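Local coordinates for dihydrodipicolinate synthase (Bacillus anthracis, PDB 1XKY), which probably catalyses the condensation of pyruvate with aspartate semialdehyde that opens the diaminopimelate branch of lysine biosynthesis, at residues P23-I26 with N27-D31; S90-T93 with H94-I97; A230-A234 with G235-K239; P283-E286 with E287-V290. All coordinates share one frame; numbering follows the deposited sequence.

Contact 1. Residues P23-I26 with N27-D31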
ATOM      1  N   PRO A  23      22.809 -14.743  21.028  1.00 15.14           N
ATOM      2  CA  PRO A  23      23.635 -15.873  20.599  1.00 15.45           C
ATOM      3  C   PRO A  23      23.090 -17.234  21.036  1.00 15.73           C
ATOM      4  O   PRO A  23      22.684 -17.398  22.192  1.00 15.45           O
ATOM      5  CB  PRO A  23      24.996 -15.596  21.265  1.00 15.43           C
ATOM      6  CG  PRO A  23      25.006 -14.135  21.519  1.00 15.41           C
ATOM      7  CD  PRO A  23      23.587 -13.773  21.827  1.00 14.61           C
ATOM      8  N   PHE A  24      23.080 -18.187  20.105  1.00 16.67           N
ATOM      9  CA  PHE A  24      22.699 -19.569  20.396  1.00 17.44           C
ATOM     10  C   PHE A  24      23.868 -20.516  20.155  1.00 18.49           C
ATOM     11  O   PHE A  24      24.716 -20.292  19.271  1.00 18.75           O
ATOM     12  CB  PHE A  24      21.507 -20.030  19.540  1.00 17.43           C
ATOM     13  CG  PHE A  24      20.235 -19.238  19.755  1.00 16.31           C
ATOM     14  CD1 PHE A  24      19.491 -18.791  18.666  1.00 15.96           C
ATOM     15  CD2 PHE A  24      19.775 -18.946  21.034  1.00 16.97           C
ATOM     16  CE1 PHE A  24      18.311 -18.061  18.848  1.00 14.28           C
ATOM     17  CE2 PHE A  24      18.587 -18.221  21.222  1.00 14.77           C
ATOM     18  CZ  PHE A  24      17.864 -17.782  20.130  1.00 14.79           C
ATOM     19  N   ASP A  25      23.899 -21.585  20.943  1.00 19.36           N
ATOM     20  CA  ASP A  25      24.881 -22.632  20.767  1.00 20.16           C
ATOM     21  C   ASP A  25      24.412 -23.586  19.661  1.00 21.12           C
ATOM     22  O   ASP A  25      23.378 -23.345  19.005  1.00 20.86           O
ATOM     23  CB  ASP A  25      25.164 -23.351  22.101  1.00 19.89           C
ATOM     24  CG  ASP A  25      23.994 -24.161  22.620  1.00 20.43           C
ATOM     25  OD1 ASP A  25      23.060 -24.498  21.854  1.00 18.92           O
ATOM     26  OD2 ASP A  25      24.028 -24.478  23.823  1.00 20.64           O
ATOM     27  N   ILE A  26      25.172 -24.656  19.453  1.00 22.08           N
ATOM     28  CA  ILE A  26      24.908 -25.581  18.359  1.00 23.09           C
ATOM     29  C   ILE A  26      23.566 -26.305  18.534  1.00 23.12           C
ATOM     30  O   ILE A  26      22.963 -26.724  17.560  1.00 23.77           O
ATOM     31  CB  ILE A  26      26.083 -26.586  18.170  1.00 23.63           C
ATOM     32  CG1 ILE A  26      26.009 -27.283  16.804  1.00 24.95           C
ATOM     33  CG2 ILE A  26      26.108 -27.614  19.301  1.00 24.26           C
ATOM     34  CD1 ILE A  26      25.953 -26.348  15.612  1.00 25.98           C
ATOM     35  N   ASN A  27      23.089 -26.413  19.768  1.00 23.02           N
ATOM     36  CA  ASN A  27      21.780 -26.998  20.045  1.00 23.09           C
ATOM     37  C   ASN A  27      20.643 -25.980  20.046  1.00 22.63           C
ATOM     38  O   ASN A  27      19.514 -26.313  20.395  1.00 23.21           O
ATOM     39  CB  ASN A  27      21.820 -27.725  21.387  1.00 23.39           C
ATOM     40  CG  ASN A  27      22.849 -28.833  21.413  1.00 24.39           C
ATOM     41  OD1 ASN A  27      23.587 -28.983  22.385  1.00 27.32           O
ATOM     42  ND2 ASN A  27      22.916 -29.606  20.338  1.00 25.70           N
ATOM     43  N   GLY A  28      20.942 -24.746  19.658  1.00 22.08           N
ATOM     44  CA  GLY A  28      19.953 -23.675  19.638  1.00 21.73           C
ATOM     45  C   GLY A  28      19.623 -23.078  20.991  1.00 21.28           C
ATOM     46  O   GLY A  28      18.726 -22.243  21.087  1.00 20.59           O
ATOM     47  N   ASN A  29      20.328 -23.499  22.041  1.00 20.94           N
ATOM     48  CA  ASN A  29      20.130 -22.914  23.364  1.00 20.56           C
ATOM     49  C   ASN A  29      20.946 -21.640  23.489  1.00 19.84           C
ATOM     50  O   ASN A  29      21.927 -21.462  22.770  1.00 19.58           O
ATOM     51  CB  ASN A  29      20.527 -23.900  24.468  1.00 21.22           C
ATOM     52  CG  ASN A  29      19.676 -25.156  24.464  1.00 22.17           C
ATOM     53  OD1 ASN A  29      20.198 -26.271  24.464  1.00 24.67           O
ATOM     54  ND2 ASN A  29      18.360 -24.982  24.444  1.00 23.87           N
ATOM     55  N   ILE A  30      20.544 -20.765  24.406  1.00 18.90           N
ATOM     56  CA  ILE A  30      21.282 -19.529  24.652  1.00 18.59           C
ATOM     57  C   ILE A  30      22.743 -19.830  25.012  1.00 18.39           C
ATOM     58  O   ILE A  30      23.014 -20.625  25.916  1.00 18.59           O
ATOM     59  CB  ILE A  30      20.640 -18.670  25.775  1.00 18.58           C
ATOM     60  CG1 ILE A  30      19.251 -18.176  25.341  1.00 18.13           C
ATOM     61  CG2 ILE A  30      21.555 -17.484  26.124  1.00 18.48           C
ATOM     62  CD1 ILE A  30      18.473 -17.420  26.415  1.00 18.30           C
ATOM     63  N   ASP A  31      23.670 -19.188  24.304  1.00 17.77           N
ATOM     64  CA  ASP A  31      25.092 -19.312  24.603  1.00 17.62           C
ATOM     65  C   ASP A  31      25.543 -18.101  25.409  1.00 16.95           C
ATOM     66  O   ASP A  31      25.748 -17.013  24.861  1.00 16.43           O
ATOM     67  CB  ASP A  31      25.906 -19.438  23.320  1.00 18.07           C
ATOM     68  CG  ASP A  31      27.315 -19.928  23.578  1.00 19.14           C
ATOM     69  OD1 ASP A  31      28.007 -19.352  24.445  1.00 18.01           O
ATOM     70  OD2 ASP A  31      27.717 -20.893  22.908  1.00 20.88           O
TER
HETATM   71  O   HOH W   1      22.911 -26.729  24.745  1.00 29.56           O
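Between P23 and D31 the chain doubles back on itself, F24 and I30 forming a single beta bridge with their CA atoms 4.5 Å apart and a type I turn from D25 to G28 closing the far end. Two backbone bonds tie the legs: D31 N donates to P23 O at 2.9 Å, and D25 N donates to N29 O at 2.7 Å, almost along the C=O axis. Across the turn, G28 N reaches D25 O, and G28 continues with a positive phi (77°), which suits a glycine. The side chain that organises the tip is D25. Its CG sits between the backbone N and the carbonyl carbon (chi1 68°), which folds the carboxylate back over the turn it starts. There OD1 accepts from N29 N at 2.9 Å, the donor lying above the carboxylate plane, and more weakly from N27 N at 2.8 Å. A water lies within hydrogen-bonding distance of both D25 OD2 and N29 OD1; these two side chains run side by side, carboxylate and amide planes 76° apart. F24 turns its ring edge to the I30 backbone, while F24 CE2 lies 4.2 Å from I30 CG1. R278 makes a cation-pi contact with the same ring and also bonds to G28 O. D31 ends the excursion as an N-cap, its OD1 accepting from K34 N. The bonding pattern is that of a type I turn with a G1 beta bulge, a 3:5 hairpin, set in the loop that carries the TIM barrel from strand 16-19 to helix 32-44.

Contact 2. Residues S90-T93 with H94-I97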
ATOM      1  N   SER A  90       4.548  -7.633  24.971  1.00 15.43           N
ATOM      2  CA  SER A  90       3.967  -8.508  23.955  1.00 15.32           C
ATOM      3  C   SER A  90       2.599  -7.940  23.541  1.00 15.02           C
ATOM      4  O   SER A  90       2.288  -6.779  23.825  1.00 15.66           O
ATOM      5  CB  SER A  90       3.869  -9.952  24.478  1.00 15.12           C
ATOM      6  OG  SER A  90       2.988 -10.078  25.582  1.00 14.78           O
ATOM      7  N   ASN A  91       1.798  -8.752  22.861  1.00 14.77           N
ATOM      8  CA  ASN A  91       0.432  -8.387  22.486  1.00 14.72           C
ATOM      9  C   ASN A  91      -0.631  -8.807  23.517  1.00 14.79           C
ATOM     10  O   ASN A  91      -1.838  -8.753  23.241  1.00 14.63           O
ATOM     11  CB  ASN A  91       0.101  -8.928  21.084  1.00 14.41           C
ATOM     12  CG  ASN A  91       0.045 -10.452  21.013  1.00 14.30           C
ATOM     13  OD1 ASN A  91      -0.297 -11.010  19.962  1.00 17.43           O
ATOM     14  ND2 ASN A  91       0.371 -11.133  22.110  1.00 11.91           N
ATOM     15  N   ASN A  92      -0.159  -9.217  24.696  1.00 14.93           N
ATOM     16  CA  ASN A  92      -0.980  -9.633  25.831  1.00 15.06           C
ATOM     17  C   ASN A  92      -0.594  -8.743  27.017  1.00 15.07           C
ATOM     18  O   ASN A  92       0.532  -8.817  27.526  1.00 14.45           O
ATOM     19  CB  ASN A  92      -0.711 -11.117  26.134  1.00 15.21           C
ATOM     20  CG  ASN A  92      -1.429 -11.633  27.388  1.00 15.17           C
ATOM     21  OD1 ASN A  92      -1.746 -10.882  28.300  1.00 15.11           O
ATOM     22  ND2 ASN A  92      -1.646 -12.941  27.441  1.00 14.34           N
ATOM     23  N   THR A  93      -1.521  -7.898  27.456  1.00 14.98           N
ATOM     24  CA  THR A  93      -1.212  -6.893  28.490  1.00 15.20           C
ATOM     25  C   THR A  93      -0.841  -7.528  29.842  1.00 15.58           C
ATOM     26  O   THR A  93       0.153  -7.143  30.473  1.00 14.31           O
ATOM     27  CB  THR A  93      -2.389  -5.894  28.677  1.00 15.46           C
ATOM     28  OG1 THR A  93      -2.788  -5.371  27.398  1.00 15.06           O
ATOM     29  CG2 THR A  93      -1.980  -4.740  29.573  1.00 15.85           C
ATOM     30  N   HIS A  94      -1.629  -8.518  30.263  1.00 15.82           N
ATOM     31  CA  HIS A  94      -1.379  -9.225  31.521  1.00 16.04           C
ATOM     32  C   HIS A  94       0.011  -9.881  31.525  1.00 15.77           C
ATOM     33  O   HIS A  94       0.777  -9.724  32.479  1.00 15.29           O
ATOM     34  CB  HIS A  94      -2.469 -10.276  31.765  1.00 16.44           C
ATOM     35  CG  HIS A  94      -2.359 -10.965  33.089  1.00 18.06           C
ATOM     36  ND1 HIS A  94      -2.876 -10.432  34.251  1.00 20.36           N
ATOM     37  CD2 HIS A  94      -1.783 -12.138  33.437  1.00 20.44           C
ATOM     38  CE1 HIS A  94      -2.626 -11.252  35.256  1.00 20.58           C
ATOM     39  NE2 HIS A  94      -1.960 -12.291  34.790  1.00 20.33           N
ATOM     40  N   ALA A  95       0.333 -10.597  30.451  1.00 15.20           N
ATOM     41  CA  ALA A  95       1.639 -11.243  30.331  1.00 15.40           C
ATOM     42  C   ALA A  95       2.765 -10.209  30.312  1.00 15.66           C
ATOM     43  O   ALA A  95       3.824 -10.442  30.887  1.00 15.44           O
ATOM     44  CB  ALA A  95       1.696 -12.127  29.088  1.00 15.30           C
ATOM     45  N   SER A  96       2.516  -9.068  29.671  1.00 15.75           N
ATOM     46  CA  SER A  96       3.511  -7.997  29.571  1.00 16.09           C
ATOM     47  C   SER A  96       3.840  -7.399  30.940  1.00 16.54           C
ATOM     48  O   SER A  96       5.005  -7.115  31.230  1.00 16.78           O
ATOM     49  CB  SER A  96       3.049  -6.905  28.596  1.00 16.32           C
ATOM     50  OG  SER A  96       2.899  -7.406  27.278  1.00 15.44           O
ATOM     51  N   ILE A  97       2.820  -7.211  31.774  1.00 17.31           N
ATOM     52  CA  ILE A  97       3.019  -6.801  33.169  1.00 17.86           C
ATOM     53  C   ILE A  97       3.860  -7.837  33.938  1.00 18.19           C
ATOM     54  O   ILE A  97       4.823  -7.482  34.612  1.00 17.81           O
ATOM     55  CB  ILE A  97       1.663  -6.542  33.879  1.00 17.96           C
ATOM     56  CG1 ILE A  97       1.053  -5.230  33.357  1.00 18.15           C
ATOM     57  CG2 ILE A  97       1.834  -6.505  35.401  1.00 17.96           C
ATOM     58  CD1 ILE A  97      -0.417  -5.034  33.683  1.00 17.83           C
TER
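The hydroxyl of S96 joins two backbone groups: S96 OG donates to N92 O at 2.8 Å and accepts from S90 N at 2.8 Å, the latter bond nearly straight. With OG turned to the backbone-N side and opposite the carbonyl carbon (chi1 -63°), the serine reaches back toward the start of the helix, where both partners lie. N92 O is gripped twice by the one residue, since S96 N also donates to it; this amide approaches close to the carbonyl plane, whereas the hydroxyl comes from well above it. The side chain of N92 serves the neighbouring amide. Its OD1 accepts from A95 N at 3.0 Å and 177°, a straight bond although the donor stands above the plane of the side-chain carbonyl, and A95 CB packs against N92 CG at 3.6 Å. This is a classical asparagine N-cap, placed where the loop after strand 84-87 of the TIM barrel enters helix 93-105. Extending CG away from the backbone N (chi1 175°) is what carries the amide group over that first turn. Helical bonding is then under way, I97 N donating to T93 O at 3.0 Å. In the next shell, S90 OG receives a weak bond from N92 N. T93 OG1 bonds to H129 ND1, and S96 and I97 both touch I133, so helix 123-135 covers this flank. Toward the second subunit, N92 ND2 makes a weak hydrogen bond to P60 O of that chain, and T93 packs on its L279.

Contact 3. Residues A230-A234 with G235-K239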
ATOM      1  N   ALA A 230      29.112  11.994  14.955  1.00 16.03           N
ATOM      2  CA  ALA A 230      30.027  13.050  15.403  1.00 15.98           C
ATOM      3  C   ALA A 230      30.224  14.103  14.299  1.00 15.90           C
ATOM      4  O   ALA A 230      30.165  15.306  14.556  1.00 16.39           O
ATOM      5  CB  ALA A 230      31.353  12.455  15.805  1.00 15.89           C
ATOM      6  N   ALA A 231      30.445  13.636  13.075  1.00 16.19           N
ATOM      7  CA  ALA A 231      30.564  14.514  11.915  1.00 16.47           C
ATOM      8  C   ALA A 231      29.292  15.328  11.693  1.00 17.05           C
ATOM      9  O   ALA A 231      29.347  16.538  11.450  1.00 16.59           O
ATOM     10  CB  ALA A 231      30.896  13.708  10.679  1.00 16.25           C
ATOM     11  N   PHE A 232      28.146  14.658  11.761  1.00 17.73           N
ATOM     12  CA  PHE A 232      26.864  15.331  11.607  1.00 18.38           C
ATOM     13  C   PHE A 232      26.657  16.410  12.663  1.00 18.30           C
ATOM     14  O   PHE A 232      26.364  17.555  12.337  1.00 18.80           O
ATOM     15  CB  PHE A 232      25.708  14.338  11.684  1.00 18.62           C
ATOM     16  CG  PHE A 232      24.384  14.966  11.393  1.00 21.00           C
ATOM     17  CD1 PHE A 232      24.034  15.289  10.086  1.00 23.10           C
ATOM     18  CD2 PHE A 232      23.512  15.287  12.416  1.00 22.97           C
ATOM     19  CE1 PHE A 232      22.815  15.889   9.808  1.00 23.79           C
ATOM     20  CE2 PHE A 232      22.294  15.893  12.144  1.00 23.95           C
ATOM     21  CZ  PHE A 232      21.951  16.196  10.840  1.00 23.70           C
ATOM     22  N   GLN A 233      26.812  16.037  13.929  1.00 18.66           N
ATOM     23  CA  GLN A 233      26.620  16.958  15.048  1.00 19.04           C
ATOM     24  C   GLN A 233      27.602  18.126  14.987  1.00 18.82           C
ATOM     25  O   GLN A 233      27.279  19.229  15.410  1.00 19.42           O
ATOM     26  CB  GLN A 233      26.728  16.215  16.393  1.00 19.21           C
ATOM     27  CG  GLN A 233      25.497  15.356  16.719  1.00 21.41           C
ATOM     28  CD  GLN A 233      25.614  14.581  18.027  1.00 23.62           C
ATOM     29  OE1 GLN A 233      26.698  14.143  18.419  1.00 26.30           O
ATOM     30  NE2 GLN A 233      24.490  14.408  18.709  1.00 25.66           N
ATOM     31  N   ALA A 234      28.793  17.886  14.439  1.00 18.93           N
ATOM     32  CA  ALA A 234      29.777  18.952  14.224  1.00 18.57           C
ATOM     33  C   ALA A 234      29.362  19.884  13.068  1.00 18.74           C
ATOM     34  O   ALA A 234      29.736  21.060  13.034  1.00 17.78           O
ATOM     35  CB  ALA A 234      31.139  18.350  13.940  1.00 18.77           C
ATOM     36  N   GLY A 235      28.595  19.346  12.126  1.00 18.73           N
ATOM     37  CA  GLY A 235      28.166  20.096  10.946  1.00 18.90           C
ATOM     38  C   GLY A 235      29.073  19.881   9.743  1.00 18.82           C
ATOM     39  O   GLY A 235      29.087  20.690   8.823  1.00 18.64           O
ATOM     40  N   GLU A 236      29.835  18.792   9.745  1.00 18.98           N
ATOM     41  CA  GLU A 236      30.625  18.408   8.579  1.00 19.11           C
ATOM     42  C   GLU A 236      29.783  17.440   7.751  1.00 19.72           C
ATOM     43  O   GLU A 236      29.915  16.223   7.854  1.00 19.42           O
ATOM     44  CB  GLU A 236      31.966  17.790   9.004  1.00 19.37           C
ATOM     45  CG  GLU A 236      33.129  18.055   8.049  1.00 18.58           C
ATOM     46  CD  GLU A 236      32.969  17.373   6.711  1.00 18.69           C
ATOM     47  OE1 GLU A 236      33.746  16.494   6.349  1.00 19.65           O
ATOM     48  OE2 GLU A 236      31.958  17.779   5.962  1.00 19.30           O
ATOM     49  N   PHE A 237      28.915  17.997   6.911  1.00 20.44           N
ATOM     50  CA  PHE A 237      27.885  17.192   6.243  1.00 21.16           C
ATOM     51  C   PHE A 237      28.427  16.312   5.118  1.00 21.50           C
ATOM     52  O   PHE A 237      27.836  15.284   4.793  1.00 21.49           O
ATOM     53  CB  PHE A 237      26.740  18.080   5.752  1.00 21.35           C
ATOM     54  CG  PHE A 237      26.122  18.911   6.839  1.00 21.78           C
ATOM     55  CD1 PHE A 237      25.575  18.308   7.962  1.00 21.64           C
ATOM     56  CD2 PHE A 237      26.124  20.294   6.764  1.00 21.95           C
ATOM     57  CE1 PHE A 237      25.021  19.070   8.975  1.00 22.40           C
ATOM     58  CE2 PHE A 237      25.564  21.061   7.774  1.00 21.87           C
ATOM     59  CZ  PHE A 237      25.015  20.452   8.881  1.00 21.66           C
ATOM     60  N   LYS A 238      29.555  16.700   4.536  1.00 21.90           N
ATOM     61  CA  LYS A 238      30.147  15.920   3.452  1.00 22.85           C
ATOM     62  C   LYS A 238      30.584  14.541   3.943  1.00 22.39           C
ATOM     63  O   LYS A 238      30.195  13.522   3.370  1.00 22.04           O
ATOM     64  CB  LYS A 238      31.320  16.669   2.813  1.00 23.19           C
ATOM     65  CG  LYS A 238      30.899  18.003   2.169  1.00 26.31           C
ATOM     66  CD  LYS A 238      30.487  17.847   0.711  1.00 29.46           C
ATOM     67  CE  LYS A 238      31.579  18.363  -0.228  1.00 31.57           C
ATOM     68  NZ  LYS A 238      31.663  19.854  -0.184  1.00 32.95           N
ATOM     69  N   LYS A 239      31.387  14.508   5.004  1.00 21.95           N
ATOM     70  CA  LYS A 239      31.771  13.233   5.612  1.00 21.81           C
ATOM     71  C   LYS A 239      30.561  12.489   6.207  1.00 21.32           C
ATOM     72  O   LYS A 239      30.453  11.277   6.060  1.00 21.11           O
ATOM     73  CB  LYS A 239      32.851  13.409   6.686  1.00 21.66           C
ATOM     74  CG  LYS A 239      33.429  12.064   7.140  1.00 22.46           C
ATOM     75  CD  LYS A 239      34.501  12.184   8.183  1.00 22.03           C
ATOM     76  CE  LYS A 239      35.093  10.812   8.494  1.00 22.49           C
ATOM     77  NZ  LYS A 239      36.349  10.894   9.306  1.00 20.44           N
TER
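F232 and F237 set their rings against each other across a tight reversal between two helices. The pair is an offset edge-to-face one: the edge of F237 is turned toward the face of F232, with centroids 5.8 Å apart and planes at 63°. F232 CE1 and F237 CE1 approach to 4.0 Å. The phenylalanines reach this meeting by different torsions, F232 extending with CG anti to its backbone N (chi1 -174°) and F237 with CG swung to the opposite side from its carbonyl carbon (chi1 -56°). Over one face of the F237 ring, toward its rim, stands G235 O.

The backbone reverses in the same turn. E236 N donates to A231 O at 2.9 Å and G235 N to F232 O at the same length; with the positive phi of G235, a conformation that favours glycine, these two bonds make a Schellman motif. A further, weak bond runs from G235 N to A231 O. E236 then caps the second helix, its bent chain bringing the carboxylate round to weak bonds with K238 N and K239 N.

K239 reaches back to the first helix in a salt bridge with E227. The hairpin thus ends helix 218-234 and starts helix 237-253, with F232 also resting on L203 and A207 of helix 202-207, while F232 and F237 of the third subunit meet the same two rings from across the interface.

Contact 4. Residues P283-E286 with E287-V290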
ATOM      1  N   PRO A 283      18.662 -20.547   8.650  1.00 17.08           N
ATOM      2  CA  PRO A 283      19.963 -20.068   8.185  1.00 17.24           C
ATOM      3  C   PRO A 283      19.901 -19.530   6.758  1.00 17.15           C
ATOM      4  O   PRO A 283      19.072 -19.968   5.967  1.00 16.98           O
ATOM      5  CB  PRO A 283      20.843 -21.327   8.207  1.00 17.19           C
ATOM      6  CG  PRO A 283      20.158 -22.280   9.070  1.00 17.56           C
ATOM      7  CD  PRO A 283      18.708 -21.959   9.068  1.00 17.13           C
ATOM      8  N   LEU A 284      20.785 -18.593   6.446  1.00 17.65           N
ATOM      9  CA  LEU A 284      20.971 -18.129   5.077  1.00 18.39           C
ATOM     10  C   LEU A 284      21.327 -19.306   4.173  1.00 18.80           C
ATOM     11  O   LEU A 284      22.061 -20.207   4.585  1.00 19.03           O
ATOM     12  CB  LEU A 284      22.100 -17.095   5.014  1.00 18.54           C
ATOM     13  CG  LEU A 284      21.775 -15.603   5.059  1.00 19.12           C
ATOM     14  CD1 LEU A 284      20.756 -15.283   6.080  1.00 20.49           C
ATOM     15  CD2 LEU A 284      23.052 -14.810   5.301  1.00 19.86           C
ATOM     16  N   THR A 285      20.809 -19.303   2.949  1.00 19.54           N
ATOM     17  CA  THR A 285      21.288 -20.228   1.937  1.00 19.98           C
ATOM     18  C   THR A 285      22.712 -19.836   1.586  1.00 20.31           C
ATOM     19  O   THR A 285      23.178 -18.751   1.954  1.00 19.92           O
ATOM     20  CB  THR A 285      20.427 -20.221   0.650  1.00 20.08           C
ATOM     21  OG1 THR A 285      20.494 -18.941   0.012  1.00 19.61           O
ATOM     22  CG2 THR A 285      18.996 -20.554   0.969  1.00 20.68           C
ATOM     23  N   GLU A 286      23.401 -20.724   0.878  1.00 20.77           N
ATOM     24  CA  GLU A 286      24.742 -20.438   0.400  1.00 21.29           C
ATOM     25  C   GLU A 286      24.733 -19.225  -0.525  1.00 20.89           C
ATOM     26  O   GLU A 286      25.668 -18.436  -0.522  1.00 21.09           O
ATOM     27  CB  GLU A 286      25.330 -21.654  -0.328  1.00 21.96           C
ATOM     28  CG  GLU A 286      26.740 -21.435  -0.888  1.00 23.95           C
ATOM     29  CD  GLU A 286      27.796 -21.199   0.190  1.00 28.00           C
ATOM     30  OE1 GLU A 286      28.888 -20.694  -0.151  1.00 29.57           O
ATOM     31  OE2 GLU A 286      27.549 -21.519   1.375  1.00 30.98           O
ATOM     32  N   GLU A 287      23.667 -19.083  -1.301  1.00 20.99           N
ATOM     33  CA  GLU A 287      23.518 -17.952  -2.221  1.00 20.97           C
ATOM     34  C   GLU A 287      23.327 -16.634  -1.459  1.00 20.36           C
ATOM     35  O   GLU A 287      23.955 -15.623  -1.786  1.00 19.55           O
ATOM     36  CB  GLU A 287      22.342 -18.193  -3.182  1.00 21.22           C
ATOM     37  CG  GLU A 287      22.558 -19.358  -4.170  1.00 21.73           C
ATOM     38  CD  GLU A 287      22.388 -20.761  -3.565  1.00 23.22           C
ATOM     39  OE1 GLU A 287      21.869 -20.906  -2.428  1.00 23.21           O
ATOM     40  OE2 GLU A 287      22.778 -21.737  -4.242  1.00 22.85           O
ATOM     41  N   GLU A 288      22.467 -16.661  -0.441  1.00 20.11           N
ATOM     42  CA  GLU A 288      22.264 -15.497   0.439  1.00 20.19           C
ATOM     43  C   GLU A 288      23.544 -15.117   1.189  1.00 20.34           C
ATOM     44  O   GLU A 288      23.840 -13.939   1.366  1.00 20.08           O
ATOM     45  CB  GLU A 288      21.132 -15.770   1.433  1.00 20.00           C
ATOM     46  CG  GLU A 288      19.771 -15.820   0.786  1.00 19.35           C
ATOM     47  CD  GLU A 288      18.688 -16.338   1.700  1.00 18.87           C
ATOM     48  OE1 GLU A 288      18.966 -17.234   2.543  1.00 18.33           O
ATOM     49  OE2 GLU A 288      17.549 -15.854   1.554  1.00 16.58           O
ATOM     50  N   ARG A 289      24.295 -16.128   1.608  1.00 20.87           N
ATOM     51  CA  ARG A 289      25.568 -15.940   2.304  1.00 21.65           C
ATOM     52  C   ARG A 289      26.614 -15.256   1.413  1.00 21.46           C
ATOM     53  O   ARG A 289      27.276 -14.312   1.836  1.00 21.14           O
ATOM     54  CB  ARG A 289      26.092 -17.296   2.793  1.00 22.04           C
ATOM     55  CG  ARG A 289      27.181 -17.215   3.835  1.00 24.57           C
ATOM     56  CD  ARG A 289      27.968 -18.506   3.912  1.00 27.33           C
ATOM     57  NE  ARG A 289      28.743 -18.711   2.685  1.00 30.78           N
ATOM     58  CZ  ARG A 289      29.898 -18.106   2.395  1.00 32.79           C
ATOM     59  NH1 ARG A 289      30.456 -17.238   3.236  1.00 34.66           N
ATOM     60  NH2 ARG A 289      30.499 -18.367   1.242  1.00 33.94           N
ATOM     61  N   VAL A 290      26.757 -15.746   0.182  1.00 21.68           N
ATOM     62  CA  VAL A 290      27.651 -15.137  -0.813  1.00 21.55           C
ATOM     63  C   VAL A 290      27.256 -13.679  -1.121  1.00 20.92           C
ATOM     64  O   VAL A 290      28.113 -12.800  -1.222  1.00 20.68           O
ATOM     65  CB  VAL A 290      27.681 -15.983  -2.122  1.00 21.86           C
ATOM     66  CG1 VAL A 290      28.373 -15.232  -3.256  1.00 22.40           C
ATOM     67  CG2 VAL A 290      28.384 -17.317  -1.882  1.00 22.55           C
TER
HETATM   68  O   HOH W   2      17.429 -18.773   4.138  1.00 15.83           O
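T285 and E288 exchange hydrogen bonds in both directions. E288 N donates to T285 OG1 at 3.0 Å, and T285 N donates to E288 OE1 at 2.8 Å, meeting the carboxylate on its anti side and close to its plane. With chi1 at 64°, T285 OG1 is tucked in over its own backbone and faces the E288 amide. A water also donates to E288 OE1 and to P283 O, linking the cap to the approaching loop. Such reciprocal bonding defines a capping box, here opening helix 286-297, the last helix of the chain. Regular helical bonds follow, R289 N to T285 O and V290 N to E286 O.

The charged pair is E286 with R289, whose side chains lie alongside each other and point the same way. R289 NH2 donates to E286 OE1 at 3.2 Å, on the syn side and within the guanidinium plane, though well out of the carboxylate plane, while NE adds weak bonds to both carboxylate oxygens; the two planes stand 37° apart.

Apolar contact comes from L284, whose CG lies 3.7 Å from E288 CB and whose CD2 reaches R289 CA at 4.1 Å. L284 also touches T261 and T265 of helix 261-269.

How the contacts relate
All four contacts hold the N-cap of a helix, yet the capping groups differ: carboxylates of D31 and E236 in contacts 1 and 3, an amide in contact 2, a hydroxyl in contact 4. Contacts 1 and 2 are partly buried and belong to loops that follow barrel strands. Contacts 3 and 4 lie at the surface, among the helices after the last barrel strand: contact 3 also ends a helix and joins two through aromatic rings and a glycine, contact 4 starts the final helix with a hydroxyl–carboxylate capping box and a salt bridge. Contacts 2 and 3 touch other subunits, whereas 1 and 4 do not. Contacts 1 and 4 are closest, with nearest atoms about 10 Å apart.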